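Local coordinates for putative exported protein (Bacteroides fragilis, PDB 4RAA) that is of unknown function but folds as a six-bladed beta-propeller of the YWTD superfamily and is probably exported by the cell, at residues H218-F232 with D247-E261. Sequence-based numbering, arbitrary orientation. Where two conformers were deposited one is given.
Sequences HSFSFEGTDIPSLDF and DLIQSDYISYYCVEE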
ATOM      1  N   HIS A 218     -27.874  18.442  10.332  1.00 34.57           N
ATOM      2  CA  HIS A 218     -28.672  18.491  11.576  1.00 34.77           C
ATOM      3  C   HIS A 218     -27.894  19.245  12.643  1.00 34.66           C
ATOM      4  O   HIS A 218     -26.673  19.163  12.666  1.00 33.84           O
ATOM      5  CB  HIS A 218     -28.969  17.084  12.152  1.00 33.75           C
ATOM      6  CG  HIS A 218     -29.502  16.099  11.155  1.00 33.90           C
ATOM      7  ND1 HIS A 218     -30.835  16.021  10.819  1.00 34.69           N
ATOM      8  CD2 HIS A 218     -28.877  15.144  10.427  1.00 33.77           C
ATOM      9  CE1 HIS A 218     -31.008  15.066   9.923  1.00 34.68           C
ATOM     10  NE2 HIS A 218     -29.834  14.517   9.670  1.00 34.02           N
ATOM     11  N   SER A 219     -28.594  19.992  13.494  1.00 35.70           N
ATOM     12  CA  SER A 219     -27.987  20.632  14.673  1.00 36.67           C
ATOM     13  C   SER A 219     -28.853  20.289  15.899  1.00 36.91           C
ATOM     14  O   SER A 219     -30.076  20.160  15.783  1.00 37.42           O
ATOM     15  CB  SER A 219     -27.788  22.138  14.500  1.00 38.06           C
ATOM     16  OG  SER A 219     -29.017  22.824  14.388  1.00 40.27           O
ATOM     17  N   PHE A 220     -28.212  20.120  17.052  1.00 36.88           N
ATOM     18  CA  PHE A 220     -28.906  19.733  18.279  1.00 37.74           C
ATOM     19  C   PHE A 220     -28.783  20.761  19.393  1.00 39.04           C
ATOM     20  O   PHE A 220     -27.856  21.564  19.436  1.00 39.61           O
ATOM     21  CB  PHE A 220     -28.366  18.405  18.802  1.00 37.53           C
ATOM     22  CG  PHE A 220     -28.243  17.343  17.750  1.00 37.85           C
ATOM     23  CD1 PHE A 220     -29.380  16.701  17.265  1.00 38.30           C
ATOM     24  CD2 PHE A 220     -26.989  16.976  17.239  1.00 38.28           C
ATOM     25  CE1 PHE A 220     -29.283  15.712  16.288  1.00 38.29           C
ATOM     26  CE2 PHE A 220     -26.883  15.989  16.255  1.00 38.12           C
ATOM     27  CZ  PHE A 220     -28.039  15.355  15.781  1.00 37.72           C
ATOM     28  N   SER A 221     -29.773  20.729  20.272  1.00 40.37           N
ATOM     29  CA  SER A 221     -29.799  21.511  21.499  1.00 42.22           C
ATOM     30  C   SER A 221     -30.543  20.626  22.501  1.00 42.11           C
ATOM     31  O   SER A 221     -31.501  19.934  22.125  1.00 41.94           O
ATOM     32  CB  SER A 221     -30.498  22.861  21.315  1.00 43.93           C
ATOM     33  OG  SER A 221     -31.864  22.685  20.996  1.00 44.58           O
ATOM     34  N   PHE A 222     -30.069  20.618  23.742  1.00 42.47           N
ATOM     35  CA  PHE A 222     -30.658  19.827  24.819  1.00 42.21           C
ATOM     36  C   PHE A 222     -31.016  20.792  25.928  1.00 44.07           C
ATOM     37  O   PHE A 222     -30.255  21.715  26.198  1.00 45.33           O
ATOM     38  CB  PHE A 222     -29.653  18.778  25.297  1.00 41.42           C
ATOM     39  CG  PHE A 222     -29.241  17.802  24.222  1.00 39.30           C
ATOM     40  CD1 PHE A 222     -28.217  18.127  23.313  1.00 38.96           C
ATOM     41  CD2 PHE A 222     -29.871  16.561  24.102  1.00 38.11           C
ATOM     42  CE1 PHE A 222     -27.832  17.234  22.307  1.00 37.74           C
ATOM     43  CE2 PHE A 222     -29.486  15.662  23.107  1.00 37.68           C
ATOM     44  CZ  PHE A 222     -28.472  16.002  22.199  1.00 37.25           C
ATOM     45  N   GLU A 223     -32.178  20.599  26.549  1.00 45.78           N
ATOM     46  CA  GLU A 223     -32.635  21.474  27.633  1.00 47.91           C
ATOM     47  C   GLU A 223     -31.699  21.312  28.841  1.00 48.13           C
ATOM     48  O   GLU A 223     -31.313  20.188  29.192  1.00 47.12           O
ATOM     49  CB  GLU A 223     -34.099  21.164  28.020  1.00 48.96           C
ATOM     50  CG  GLU A 223     -34.705  22.079  29.096  1.00 51.14           C
ATOM     51  CD  GLU A 223     -36.081  21.648  29.600  1.00 51.81           C
ATOM     52  OE1 GLU A 223     -36.414  20.442  29.572  1.00 50.48           O
ATOM     53  OE2 GLU A 223     -36.831  22.533  30.064  1.00 53.48           O
ATOM     54  N   GLY A 224     -31.310  22.444  29.432  1.00 49.81           N
ATOM     55  CA  GLY A 224     -30.464  22.476  30.633  1.00 50.79           C
ATOM     56  C   GLY A 224     -29.027  21.996  30.514  1.00 49.20           C
ATOM     57  O   GLY A 224     -28.393  21.713  31.524  1.00 50.13           O
ATOM     58  N   THR A 225     -28.511  21.902  29.292  1.00 47.43           N
ATOM     59  CA  THR A 225     -27.132  21.469  29.056  1.00 45.80           C
ATOM     60  C   THR A 225     -26.676  21.837  27.659  1.00 43.86           C
ATOM     61  O   THR A 225     -27.471  22.228  26.817  1.00 43.57           O
ATOM     62  CB  THR A 225     -26.933  19.950  29.261  1.00 44.89           C
ATOM     63  OG1 THR A 225     -25.534  19.643  29.196  1.00 44.79           O
ATOM     64  CG2 THR A 225     -27.687  19.117  28.213  1.00 43.51           C
ATOM     65  N   ASP A 226     -25.379  21.699  27.437  1.00 42.80           N
ATOM     66  CA  ASP A 226     -24.771  22.024  26.160  1.00 42.02           C
ATOM     67  C   ASP A 226     -23.391  21.366  26.096  1.00 41.28           C
ATOM     68  O   ASP A 226     -22.959  20.726  27.056  1.00 41.29           O
ATOM     69  CB  ASP A 226     -24.649  23.566  26.056  1.00 42.98           C
ATOM     70  CG  ASP A 226     -24.493  24.078  24.624  1.00 42.25           C
ATOM     71  OD1 ASP A 226     -24.564  23.304  23.656  1.00 41.16           O
ATOM     72  OD2 ASP A 226     -24.301  25.294  24.466  1.00 43.28           O
ATOM     73  N   ILE A 227     -22.751  21.453  24.937  1.00 40.28           N
ATOM     74  CA  ILE A 227     -21.341  21.068  24.790  1.00 40.11           C
ATOM     75  C   ILE A 227     -20.453  22.032  25.602  1.00 42.09           C
ATOM     76  O   ILE A 227     -20.836  23.190  25.815  1.00 43.68           O
ATOM     77  CB  ILE A 227     -20.825  21.126  23.323  1.00 39.32           C
ATOM     78  CG1 ILE A 227     -21.359  22.393  22.597  1.00 40.75           C
ATOM     79  CG2 ILE A 227     -21.220  19.858  22.594  1.00 37.37           C
ATOM     80  CD1 ILE A 227     -20.527  22.914  21.460  1.00 41.15           C
ATOM     81  N   PRO A 228     -19.258  21.576  26.031  1.00 42.36           N
ATOM     82  CA  PRO A 228     -18.330  22.465  26.754  1.00 43.86           C
ATOM     83  C   PRO A 228     -17.813  23.613  25.893  1.00 44.32           C
ATOM     84  O   PRO A 228     -17.647  23.428  24.685  1.00 43.17           O
ATOM     85  CB  PRO A 228     -17.164  21.536  27.106  1.00 43.42           C
ATOM     86  CG  PRO A 228     -17.734  20.181  27.004  1.00 41.95           C
ATOM     87  CD  PRO A 228     -18.679  20.234  25.872  1.00 40.94           C
ATOM     88  N   SER A 229     -17.557  24.768  26.511  1.00 46.12           N
ATOM     89  CA  SER A 229     -16.983  25.921  25.796  1.00 47.65           C
ATOM     90  C   SER A 229     -15.503  25.662  25.510  1.00 48.12           C
ATOM     91  O   SER A 229     -14.903  24.751  26.084  1.00 48.80           O
ATOM     92  CB  SER A 229     -17.126  27.217  26.614  1.00 49.76           C
ATOM     93  OG  SER A 229     -16.373  27.175  27.816  1.00 50.53           O
ATOM     94  N   LEU A 230     -14.912  26.466  24.637  1.00 48.82           N
ATOM     95  CA  LEU A 230     -13.476  26.345  24.339  1.00 49.28           C
ATOM     96  C   LEU A 230     -12.622  26.696  25.570  1.00 50.90           C
ATOM     97  O   LEU A 230     -11.614  26.038  25.821  1.00 50.95           O
ATOM     98  CB  LEU A 230     -13.093  27.224  23.144  1.00 50.59           C
ATOM     99  CG  LEU A 230     -11.656  27.160  22.607  1.00 51.31           C
ATOM    100  CD1 LEU A 230     -11.273  25.732  22.249  1.00 49.81           C
ATOM    101  CD2 LEU A 230     -11.499  28.081  21.406  1.00 51.36           C
ATOM    102  N   ASP A 231     -13.051  27.709  26.333  1.00 52.44           N
ATOM    103  CA  ASP A 231     -12.361  28.141  27.564  1.00 54.03           C
ATOM    104  C   ASP A 231     -12.375  27.086  28.661  1.00 52.99           C
ATOM    105  O   ASP A 231     -11.358  26.894  29.343  1.00 54.02           O
ATOM    106  CB  ASP A 231     -12.954  29.457  28.109  1.00 56.33           C
ATOM    107  CG  ASP A 231     -12.687  30.648  27.199  1.00 57.68           C
ATOM    108  OD1 ASP A 231     -12.121  30.461  26.103  1.00 57.40           O
ATOM    109  OD2 ASP A 231     -13.037  31.781  27.577  1.00 59.46           O
ATOM    110  N   PHE A 232     -13.521  26.429  28.846  1.00 51.06           N
ATOM    111  CA  PHE A 232     -13.640  25.342  29.829  1.00 50.07           C
ATOM    112  C   PHE A 232     -12.667  24.196  29.516  1.00 48.82           C
ATOM    113  O   PHE A 232     -12.053  23.649  30.439  1.00 48.90           O
ATOM    114  CB  PHE A 232     -15.069  24.802  29.891  1.00 48.83           C
ATOM    115  CG  PHE A 232     -15.251  23.697  30.893  1.00 48.43           C
ATOM    116  CD1 PHE A 232     -15.041  22.359  30.527  1.00 46.64           C
ATOM    117  CD2 PHE A 232     -15.608  23.989  32.210  1.00 50.09           C
ATOM    118  CE1 PHE A 232     -15.197  21.336  31.449  1.00 46.73           C
ATOM    119  CE2 PHE A 232     -15.779  22.970  33.138  1.00 49.99           C
ATOM    120  CZ  PHE A 232     -15.571  21.640  32.758  1.00 48.39           C
ATOM    121  N   ASP A 247     -12.601  16.269  34.828  1.00 48.09           N
ATOM    122  CA  ASP A 247     -13.270  17.551  35.110  1.00 49.18           C
ATOM    123  C   ASP A 247     -14.536  17.750  34.283  1.00 47.91           C
ATOM    124  O   ASP A 247     -15.513  18.318  34.776  1.00 48.83           O
ATOM    125  CB  ASP A 247     -12.323  18.747  34.906  1.00 50.58           C
ATOM    126  CG  ASP A 247     -11.308  18.916  36.029  1.00 52.73           C
ATOM    127  OD1 ASP A 247     -11.492  18.383  37.144  1.00 53.71           O
ATOM    128  OD2 ASP A 247     -10.321  19.642  35.802  1.00 54.26           O
ATOM    129  N   LEU A 248     -14.512  17.271  33.042  1.00 46.38           N
ATOM    130  CA  LEU A 248     -15.662  17.353  32.148  1.00 45.50           C
ATOM    131  C   LEU A 248     -16.882  16.600  32.701  1.00 45.87           C
ATOM    132  O   LEU A 248     -18.002  17.101  32.641  1.00 46.45           O
ATOM    133  CB  LEU A 248     -15.275  16.823  30.764  1.00 43.62           C
ATOM    134  CG  LEU A 248     -16.321  16.784  29.652  1.00 42.20           C
ATOM    135  CD1 LEU A 248     -17.027  18.111  29.492  1.00 42.50           C
ATOM    136  CD2 LEU A 248     -15.684  16.369  28.331  1.00 40.76           C
ATOM    137  N   ILE A 249     -16.643  15.411  33.244  1.00 46.48           N
ATOM    138  CA  ILE A 249     -17.696  14.569  33.847  1.00 47.96           C
ATOM    139  C   ILE A 249     -18.295  15.199  35.123  1.00 49.81           C
ATOM    140  O   ILE A 249     -19.479  15.006  35.402  1.00 50.12           O
ATOM    141  CB  ILE A 249     -17.179  13.103  34.007  1.00 49.60           C
ATOM    142  CG1 ILE A 249     -17.184  12.453  32.611  1.00 49.09           C
ATOM    143  CG2 ILE A 249     -18.022  12.269  34.969  1.00 50.18           C
ATOM    144  CD1 ILE A 249     -16.484  11.122  32.505  1.00 50.85           C
ATOM    145  N   GLN A 250     -17.492  15.972  35.859  1.00 51.56           N
ATOM    146  CA  GLN A 250     -17.966  16.691  37.054  1.00 53.91           C
ATOM    147  C   GLN A 250     -18.901  17.860  36.729  1.00 55.29           C
ATOM    148  O   GLN A 250     -19.648  18.287  37.609  1.00 57.77           O
ATOM    149  CB  GLN A 250     -16.795  17.249  37.892  1.00 55.39           C
ATOM    150  CG  GLN A 250     -15.752  16.233  38.349  1.00 55.43           C
ATOM    151  CD  GLN A 250     -16.340  15.035  39.067  1.00 54.87           C
ATOM    152  OE1 GLN A 250     -15.992  13.889  38.778  1.00 53.10           O
ATOM    153  NE2 GLN A 250     -17.258  15.295  39.988  1.00 56.51           N
ATOM    154  N   SER A 251     -18.854  18.381  35.496  1.00 54.69           N
ATOM    155  CA  SER A 251     -19.678  19.529  35.086  1.00 54.72           C
ATOM    156  C   SER A 251     -21.060  19.144  34.571  1.00 52.47           C
ATOM    157  O   SER A 251     -21.335  17.979  34.272  1.00 49.05           O
ATOM    158  CB  SER A 251     -18.960  20.345  34.001  1.00 54.76           C
ATOM    159  OG  SER A 251     -18.823  19.598  32.803  1.00 53.26           O
ATOM    160  N   ASP A 252     -21.905  20.169  34.459  1.00 53.87           N
ATOM    161  CA  ASP A 252     -23.253  20.045  33.908  1.00 53.49           C
ATOM    162  C   ASP A 252     -23.253  19.873  32.383  1.00 50.85           C
ATOM    163  O   ASP A 252     -24.289  19.504  31.835  1.00 51.22           O
ATOM    164  CB  ASP A 252     -24.111  21.270  34.279  1.00 56.84           C
ATOM    165  CG  ASP A 252     -24.394  21.377  35.787  1.00 59.90           C
ATOM    166  OD1 ASP A 252     -24.748  20.360  36.429  1.00 59.35           O
ATOM    167  OD2 ASP A 252     -24.304  22.502  36.324  1.00 62.40           O
ATOM    168  N   TYR A 253     -22.124  20.148  31.706  1.00 48.93           N
ATOM    169  CA  TYR A 253     -21.981  20.004  30.229  1.00 46.06           C
ATOM    170  C   TYR A 253     -22.186  18.574  29.718  1.00 43.23           C
ATOM    171  O   TYR A 253     -22.238  17.629  30.511  1.00 44.30           O
ATOM    172  CB  TYR A 253     -20.586  20.460  29.755  1.00 45.88           C
ATOM    173  CG  TYR A 253     -20.277  21.939  29.853  1.00 47.77           C
ATOM    174  CD1 TYR A 253     -20.955  22.877  29.048  1.00 48.69           C
ATOM    175  CD2 TYR A 253     -19.252  22.406  30.683  1.00 48.99           C
ATOM    176  CE1 TYR A 253     -20.643  24.241  29.100  1.00 50.09           C
ATOM    177  CE2 TYR A 253     -18.939  23.761  30.748  1.00 51.32           C
ATOM    178  CZ  TYR A 253     -19.627  24.675  29.958  1.00 51.92           C
ATOM    179  OH  TYR A 253     -19.291  26.007  30.043  1.00 53.92           O
ATOM    180  N   ILE A 254     -22.293  18.434  28.395  1.00 40.66           N
ATOM    181  CA  ILE A 254     -22.420  17.129  27.736  1.00 38.66           C
ATOM    182  C   ILE A 254     -21.027  16.489  27.691  1.00 38.53           C
ATOM    183  O   ILE A 254     -20.138  16.959  26.977  1.00 38.91           O
ATOM    184  CB  ILE A 254     -23.030  17.212  26.317  1.00 37.07           C
ATOM    185  CG1 ILE A 254     -24.499  17.645  26.415  1.00 37.68           C
ATOM    186  CG2 ILE A 254     -22.944  15.859  25.600  1.00 35.35           C
ATOM    187  CD1 ILE A 254     -25.135  18.068  25.103  1.00 37.30           C
ATOM    188  N   SER A 255     -20.882  15.401  28.443  1.00 38.45           N
ATOM    189  CA  SER A 255     -19.628  14.646  28.576  1.00 37.89           C
ATOM    190  C   SER A 255     -19.188  13.914  27.298  1.00 36.10           C
ATOM    191  O   SER A 255     -18.031  13.985  26.912  1.00 36.19           O
ATOM    192  CB  SER A 255     -19.759  13.648  29.746  1.00 37.90           C
ATOM    193  OG  SER A 255     -18.762  12.658  29.687  1.00 38.57           O
ATOM    194  N   TYR A 256     -20.131  13.195  26.695  1.00 34.96           N
ATOM    195  CA  TYR A 256     -19.947  12.363  25.496  1.00 33.39           C
ATOM    196  C   TYR A 256     -21.259  12.365  24.719  1.00 32.53           C
ATOM    197  O   TYR A 256     -22.306  12.594  25.316  1.00 32.72           O
ATOM    198  CB  TYR A 256     -19.617  10.926  25.948  1.00 33.09           C
ATOM    199  CG  TYR A 256     -19.746   9.777  24.929  1.00 32.77           C
ATOM    200  CD1 TYR A 256     -20.984   9.169  24.652  1.00 32.34           C
ATOM    201  CD2 TYR A 256     -18.614   9.246  24.297  1.00 33.21           C
ATOM    202  CE1 TYR A 256     -21.086   8.107  23.746  1.00 31.69           C
ATOM    203  CE2 TYR A 256     -18.707   8.184  23.390  1.00 32.27           C
ATOM    204  CZ  TYR A 256     -19.938   7.617  23.125  1.00 31.80           C
ATOM    205  OH  TYR A 256     -20.001   6.576  22.234  1.00 31.63           O
ATOM    206  N   TYR A 257     -21.203  12.149  23.404  1.00 31.41           N
ATOM    207  CA  TYR A 257     -22.427  11.957  22.605  1.00 30.80           C
ATOM    208  C   TYR A 257     -22.122  11.231  21.308  1.00 29.93           C
ATOM    209  O   TYR A 257     -21.132  11.564  20.662  1.00 30.02           O
ATOM    210  CB  TYR A 257     -23.196  13.275  22.332  1.00 31.35           C
ATOM    211  CG  TYR A 257     -22.762  14.097  21.125  1.00 31.09           C
ATOM    212  CD1 TYR A 257     -21.691  15.003  21.204  1.00 31.40           C
ATOM    213  CD2 TYR A 257     -23.438  13.975  19.894  1.00 30.58           C
ATOM    214  CE1 TYR A 257     -21.303  15.752  20.088  1.00 31.54           C
ATOM    215  CE2 TYR A 257     -23.061  14.722  18.778  1.00 30.54           C
ATOM    216  CZ  TYR A 257     -21.999  15.609  18.879  1.00 30.73           C
ATOM    217  OH  TYR A 257     -21.641  16.338  17.796  1.00 30.21           O
ATOM    218  N   CYS A 258     -22.939  10.223  20.971  1.00 29.62           N
ATOM    219  CA  CYS A 258     -22.795   9.484  19.709  0.50 29.26           C
ATOM    220  C   CYS A 258     -24.114   9.592  18.948  1.00 29.68           C
ATOM    221  O   CYS A 258     -25.166   9.753  19.552  1.00 31.31           O
ATOM    222  CB  CYS A 258     -22.386   8.023  19.947  0.50 28.53           C
ATOM    223  SG  CYS A 258     -23.689   6.908  20.500  0.50 28.49           S
ATOM    224  N   VAL A 259     -24.043   9.527  17.623  1.00 29.79           N
ATOM    225  CA  VAL A 259     -25.225   9.631  16.760  1.00 30.52           C
ATOM    226  C   VAL A 259     -25.250   8.484  15.749  1.00 30.34           C
ATOM    227  O   VAL A 259     -24.210   8.137  15.147  1.00 29.67           O
ATOM    228  CB  VAL A 259     -25.274  10.963  15.951  1.00 31.24           C
ATOM    229  CG1 VAL A 259     -26.552  11.046  15.104  1.00 31.76           C
ATOM    230  CG2 VAL A 259     -25.167  12.182  16.866  1.00 31.98           C
ATOM    231  N   GLU A 260     -26.445   7.904  15.619  1.00 30.72           N
ATOM    232  CA  GLU A 260     -26.713   6.877  14.609  0.50 31.21           C
ATOM    233  C   GLU A 260     -27.960   7.344  13.864  1.00 31.69           C
ATOM    234  O   GLU A 260     -28.963   7.733  14.462  1.00 32.34           O
ATOM    235  CB  GLU A 260     -26.863   5.472  15.196  0.50 31.31           C
ATOM    236  CG  GLU A 260     -27.149   4.392  14.143  0.50 32.29           C
ATOM    237  CD  GLU A 260     -26.252   4.464  12.899  0.50 32.46           C
ATOM    238  OE1 GLU A 260     -25.038   4.766  13.016  0.50 32.54           O
ATOM    239  OE2 GLU A 260     -26.764   4.189  11.790  0.50 32.76           O
ATOM    240  N   GLU A 261     -27.872   7.346  12.538  1.00 31.96           N
ATOM    241  CA  GLU A 261     -28.964   7.824  11.691  1.00 32.53           C
ATOM    242  C   GLU A 261     -29.407   6.744  10.701  1.00 33.22           C
ATOM    243  O   GLU A 261     -28.593   5.927  10.271  1.00 32.53           O
ATOM    244  CB  GLU A 261     -28.509   9.099  10.957  1.00 32.58           C
ATOM    245  CG  GLU A 261     -29.665   9.954  10.435  1.00 33.32           C
ATOM    246  CD  GLU A 261     -29.247  11.235   9.720  1.00 33.35           C
ATOM    247  OE1 GLU A 261     -28.120  11.752   9.896  1.00 33.84           O
ATOM    248  OE2 GLU A 261     -30.088  11.761   8.967  1.00 33.64           O
TER
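The ring of Tyr253 is engaged in two different ways at once: one face receives the CA of Pro228 in a CH-pi contact, 3.6 Å from the ring centroid, while its CE2 edge points at the face of Phe232. That second pairing is an edge-to-face stack, with centroids 5.0 Å apart and planes inclined at 63°. Phe232 extends from the first turn of its helix with CG anti to the backbone N (chi1 -179°), which carries the ring across to Tyr253 and lets its far rim meet Leu248 and Ser251. The same helix starts at Ser229, whose OG serves as N-cap by accepting from Phe232 N. Leu248 CD1 packs on Pro228 CG, an atom that also touches Tyr253 CB.

Next to this cluster, two hydrogen bonds join the segments. Ile254 N donates to Asp226 O at 2.7 Å, and Thr225 OG1 donates to Asp252 O at 2.9 Å, from the residue that closes the type II turn Phe222 to Thr225. Ile254 then turns its CD1 onto Phe222 CD1, 3.6 Å away, and Phe222 also stacks on Phe13.

Beyond this point the strands 218-222 and 254-261, which belong to neighbouring sheets of the propeller, face each other only through side chains, their axes 11.5 Å apart. Phe220 reaches Val259, and at the far end His218 NE2 donates to Glu261 OE2 at 2.9 Å. The bond is bent, and it meets the carboxylate from above its plane. Lys283 forms a salt bridge with the same oxygen, and Tyr190 binds OE1. The segments thus meet through an aromatic and apolar cluster at the connections and through side chains between the strands, ending at a buried carboxylate whose negative charge, shared among several donors, would be expected to be stabilised.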